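Local coordinates for protein phosphonomutase (Burkholderia cenocepacia J2315, PDB 4MG4) that belongs to the phosphoenolpyruvate phosphomutase family of TIM-barrel proteins and is found as a two-chain assembly, at residues 41-46 against 85-90; 50-55 against 76-81. All blocks are in the same frame, centred on the assembly; numbering follows the deposited sequence.

Contact 1: 41-46 against 85-90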
# COMPACT_ATOMS: atom_id res chain seq x y z
N VAL A 41 0.64 8.27 -7.76
CA VAL A 41 -0.63 8.20 -8.53
C VAL A 41 -1.53 9.41 -8.31
O VAL A 41 -2.07 9.99 -9.27
CB VAL A 41 -1.38 6.91 -8.19
CG1 VAL A 41 -2.84 6.97 -8.65
CG2 VAL A 41 -0.65 5.72 -8.76
N VAL A 42 -1.66 9.83 -7.05
CA VAL A 42 -2.50 10.99 -6.73
C VAL A 42 -1.89 12.29 -7.32
O VAL A 42 -2.65 13.14 -7.84
CB VAL A 42 -2.80 11.08 -5.23
CG1 VAL A 42 -3.51 12.38 -4.88
CG2 VAL A 42 -3.68 9.89 -4.82
N ALA A 43 -0.59 12.47 -7.18
CA ALA A 43 0.10 13.64 -7.79
C ALA A 43 -0.07 13.63 -9.32
O ALA A 43 -0.39 14.66 -9.94
CB ALA A 43 1.56 13.63 -7.46
N ASP A 44 0.13 12.46 -9.94
CA ASP A 44 -0.04 12.40 -11.40
C ASP A 44 -1.45 12.66 -11.88
O ASP A 44 -1.63 13.11 -13.03
CB ASP A 44 0.45 11.05 -11.95
CG ASP A 44 1.96 10.91 -11.95
OD1 ASP A 44 2.71 11.89 -11.76
OD2 ASP A 44 2.44 9.78 -12.14
N ALA A 45 -2.44 12.40 -11.05
CA ALA A 45 -3.83 12.67 -11.35
C ALA A 45 -4.26 14.14 -11.14
O ALA A 45 -5.42 14.48 -11.35
CB ALA A 45 -4.69 11.77 -10.52
N GLY A 46 -3.32 14.98 -10.72
CA GLY A 46 -3.49 16.44 -10.71
C GLY A 46 -3.67 17.06 -9.36
O GLY A 46 -4.05 18.24 -9.25
N THR A 85 7.15 12.77 -4.42
CA THR A 85 6.62 13.84 -5.27
C THR A 85 7.15 15.18 -4.77
O THR A 85 7.69 15.28 -3.64
CB THR A 85 5.08 13.86 -5.42
OG1 THR A 85 4.49 14.77 -4.47
CG2 THR A 85 4.41 12.44 -5.37
N ASP A 86 6.96 16.21 -5.61
CA ASP A 86 7.33 17.58 -5.31
C ASP A 86 6.18 18.37 -4.63
O ASP A 86 6.31 19.59 -4.34
CB ASP A 86 7.72 18.30 -6.62
CG ASP A 86 9.02 17.74 -7.20
OD1 ASP A 86 9.93 17.47 -6.39
OD2 ASP A 86 9.12 17.55 -8.44
N LEU A 87 5.07 17.72 -4.38
CA LEU A 87 3.93 18.40 -3.75
C LEU A 87 4.12 18.61 -2.26
O LEU A 87 4.83 17.84 -1.58
CB LEU A 87 2.62 17.65 -3.97
CG LEU A 87 2.12 17.41 -5.43
CD1 LEU A 87 0.85 16.62 -5.46
CD2 LEU A 87 1.91 18.79 -6.09
N PRO A 88 3.50 19.66 -1.72
CA PRO A 88 3.42 19.77 -0.27
C PRO A 88 2.65 18.60 0.34
O PRO A 88 1.61 18.23 -0.20
CB PRO A 88 2.63 21.08 -0.04
CG PRO A 88 2.59 21.74 -1.37
CD PRO A 88 2.67 20.67 -2.38
N VAL A 89 3.17 18.09 1.47
CA VAL A 89 2.58 16.92 2.14
C VAL A 89 2.23 17.32 3.56
O VAL A 89 3.12 17.80 4.30
CB VAL A 89 3.54 15.70 2.18
CG1 VAL A 89 2.93 14.55 2.98
CG2 VAL A 89 3.87 15.28 0.76
N THR A 90 0.99 17.04 3.96
CA THR A 90 0.55 17.19 5.35
C THR A 90 0.34 15.82 5.95
O THR A 90 -0.11 14.88 5.22
CB THR A 90 -0.70 18.07 5.45
OG1 THR A 90 -1.01 18.34 6.83
CG2 THR A 90 -1.87 17.52 4.67
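Ala43, Thr85 and Leu87 form a small apolar contact at the end of this TIM barrel where the strands begin. Here the last turn of helix 36-44 meets the loop that carries the chain from helix 71-84 into strand 89-92. Only 112 Å² is buried in all, and Ala43 accounts for half of it. Its CB takes two methyl groups at once, Thr85 CG2 at 3.7 Å and Leu87 CD1 at the same distance. Leu87 CD1 also reaches the Ala43 backbone, coming within 3.9 Å of CA. CG of Leu87 lies opposite the carbonyl carbon (chi1 -60°), and the side chain is extended beyond it, which carries the CD1 branch to the helix. Leu50 of strand 50-52 is touched by both Thr85 and Leu87. The helix stops just past the contact in a Schellman motif, where Gly46, at positive phi, donates its N to Ala43 O. Val257 of the second subunit packs on Val42 and on Ala45 just beyond the helix. The loop contains an ST turn: Thr85 presents CG2 to the helix while its OG1 accepts from Leu87 N at 3.0 Å, with an N-H...O angle of 160°.

Contact 2: 50-55 against 76-81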
# COMPACT_ATOMS: atom_id res chain seq x y z
N LEU A 50 -0.74 16.70 -1.06
CA LEU A 50 -1.05 15.37 -0.52
C LEU A 50 -1.24 15.39 1.00
O LEU A 50 -0.58 16.17 1.71
CB LEU A 50 0.08 14.39 -0.79
CG LEU A 50 0.44 14.27 -2.31
CD1 LEU A 50 1.64 13.36 -2.40
CD2 LEU A 50 -0.71 13.82 -3.20
N ALA A 51 -2.09 14.49 1.48
CA ALA A 51 -2.25 14.27 2.89
C ALA A 51 -2.01 12.80 3.18
O ALA A 51 -2.33 11.94 2.34
CB ALA A 51 -3.66 14.63 3.33
N THR A 52 -1.52 12.48 4.36
CA THR A 52 -1.64 11.12 4.82
C THR A 52 -2.86 11.02 5.70
O THR A 52 -3.28 12.02 6.36
CB THR A 52 -0.41 10.65 5.55
OG1 THR A 52 -0.35 11.31 6.83
CG2 THR A 52 0.84 11.01 4.77
N GLY A 53 -3.41 9.82 5.78
CA GLY A 53 -4.48 9.56 6.72
C GLY A 53 -4.02 8.43 7.63
O GLY A 53 -3.55 7.40 7.16
N SER A 54 -4.26 8.58 8.90
CA SER A 54 -3.77 7.60 9.86
C SER A 54 -4.44 6.25 9.64
O SER A 54 -3.76 5.22 9.76
CB SER A 54 -3.90 8.07 11.29
OG SER A 54 -5.23 8.07 11.78
N TRP A 55 -5.74 6.27 9.34
CA TRP A 55 -6.46 4.99 9.20
C TRP A 55 -5.92 4.18 8.02
O TRP A 55 -5.62 2.98 8.17
CB TRP A 55 -7.97 5.25 8.99
CG TRP A 55 -8.80 4.04 9.20
CD1 TRP A 55 -9.42 3.67 10.36
CD2 TRP A 55 -9.07 3.00 8.25
NE1 TRP A 55 -10.08 2.47 10.19
CE2 TRP A 55 -9.88 2.04 8.90
CE3 TRP A 55 -8.73 2.80 6.93
CZ2 TRP A 55 -10.35 0.92 8.25
CZ3 TRP A 55 -9.19 1.68 6.28
CH2 TRP A 55 -9.99 0.75 6.95
N GLU A 76 8.68 6.85 8.93
CA GLU A 76 9.36 6.24 7.81
C GLU A 76 8.46 6.27 6.59
O GLU A 76 8.88 6.63 5.48
CB GLU A 76 9.75 4.79 8.16
CG GLU A 76 10.42 4.06 7.02
CD GLU A 76 10.59 2.56 7.30
OE1 GLU A 76 10.73 2.15 8.49
OE2 GLU A 76 10.57 1.79 6.29
N VAL A 77 7.18 5.93 6.80
CA VAL A 77 6.18 5.99 5.74
C VAL A 77 6.07 7.40 5.18
O VAL A 77 6.09 7.61 3.96
CB VAL A 77 4.82 5.49 6.25
CG1 VAL A 77 3.74 5.77 5.20
CG2 VAL A 77 4.89 4.00 6.56
N LEU A 78 5.95 8.37 6.08
CA LEU A 78 5.94 9.78 5.71
C LEU A 78 7.11 10.20 4.86
O LEU A 78 6.93 10.85 3.87
CB LEU A 78 5.86 10.66 6.96
CG LEU A 78 5.88 12.16 6.75
CD1 LEU A 78 4.70 12.57 5.88
CD2 LEU A 78 5.84 12.91 8.08
N GLU A 79 8.33 9.83 5.24
CA GLU A 79 9.51 10.19 4.44
C GLU A 79 9.41 9.63 3.03
O GLU A 79 9.77 10.32 2.09
CB GLU A 79 10.82 9.74 5.12
CG GLU A 79 11.10 10.43 6.42
CD GLU A 79 12.42 9.99 7.09
OE1 GLU A 79 13.11 9.05 6.61
OE2 GLU A 79 12.67 10.53 8.16
N ARG A 80 8.97 8.37 2.90
CA ARG A 80 8.86 7.78 1.54
C ARG A 80 7.83 8.50 0.70
O ARG A 80 8.03 8.72 -0.50
CB ARG A 80 8.53 6.29 1.60
CG ARG A 80 9.65 5.46 2.18
CD ARG A 80 9.31 3.97 2.06
NE ARG A 80 10.27 3.19 2.84
CZ ARG A 80 11.54 3.04 2.48
NH1 ARG A 80 12.01 3.62 1.37
NH2 ARG A 80 12.37 2.33 3.25
N ILE A 81 6.73 8.91 1.34
CA ILE A 81 5.71 9.71 0.68
C ILE A 81 6.25 11.07 0.26
O ILE A 81 6.06 11.49 -0.89
CB ILE A 81 4.45 9.87 1.57
CG1 ILE A 81 3.71 8.52 1.65
CG2 ILE A 81 3.52 10.97 1.03
CD1 ILE A 81 2.64 8.40 2.73
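Thr52, Leu78 and Ile81 meet through methyl groups, so no flat group offers a face or an edge to this contact. The planar groups of the two segments are used elsewhere: the Trp55 indole touches Pro243, and the Arg80 guanidinium pairs with Glu76 along its own helix, Arg80 NH2 lying 3.6 Å from Glu76 OE2. What remains is aliphatic packing between a strand and the helix that covers it, a buried layer of a TIM barrel.

The nearest pair is Thr52 CG2 and Ile81 CD1, 3.8 Å apart, and the two side chains meet at a slant. Ile81 reaches across by an extended arm, with CG1 opposite its carbonyl carbon (chi1 -71°) and CD1 trans beyond it (chi2 166°). Leu78, three residues earlier, does not set out toward the strand, yet the end of its side chain comes nearer, bringing CD1 to 4.3 Å from Thr52 CG2. The Thr52 methyl is thus approached by two residues of one helix. Leu50 adds a looser flank, its CD1 4.6 Å from Ile81 CG2.

Thr52 divides its two branches between different tasks. With chi1 at 72°, CG2 is turned to the helix while OG1 is hydrogen-bonded to the backbone N of Asp92, so the buried hydroxyl has a polar partner on the neighbouring strand. Asp92 also takes the backbone N of Ser54 on its OD2, just after Gly53 at the N-cap of helix 54-60.

Strand 50-52 runs between strands 28-33 and 89-92, bonded through Ala51 to Val33 and through Leu50 and Thr52 to Thr90. Helix 71-84 lies over this part of the sheet, with Leu78 leaning on Val89 and Val91, and Ile81 on Val33 and on Ala39 of helix 36-44.

Contact 2 is nested within the chain loop closed by contact 1, their centres 12 Å apart. Segment 85-90 runs into strand 89-92 and segment 50-55 begins with strand 50-52, neighbours in the barrel sheet, joined where Thr90 N meets Leu50 O and Thr90 O meets Thr52 N, each at 2.9 Å, probable hydrogen bonds. In contact 2 all three touching residues are buried, and its centre lies about 11 Å from that of the chain; contact 1, centred about 16 Å out, is partly buried, next to residues (Val41, Val42, Ala45) that pack against the second subunit. Both are aliphatic across the interface, but contact 1 closes a turn locally, whereas contact 2 ties its hydroxyl to the next strand.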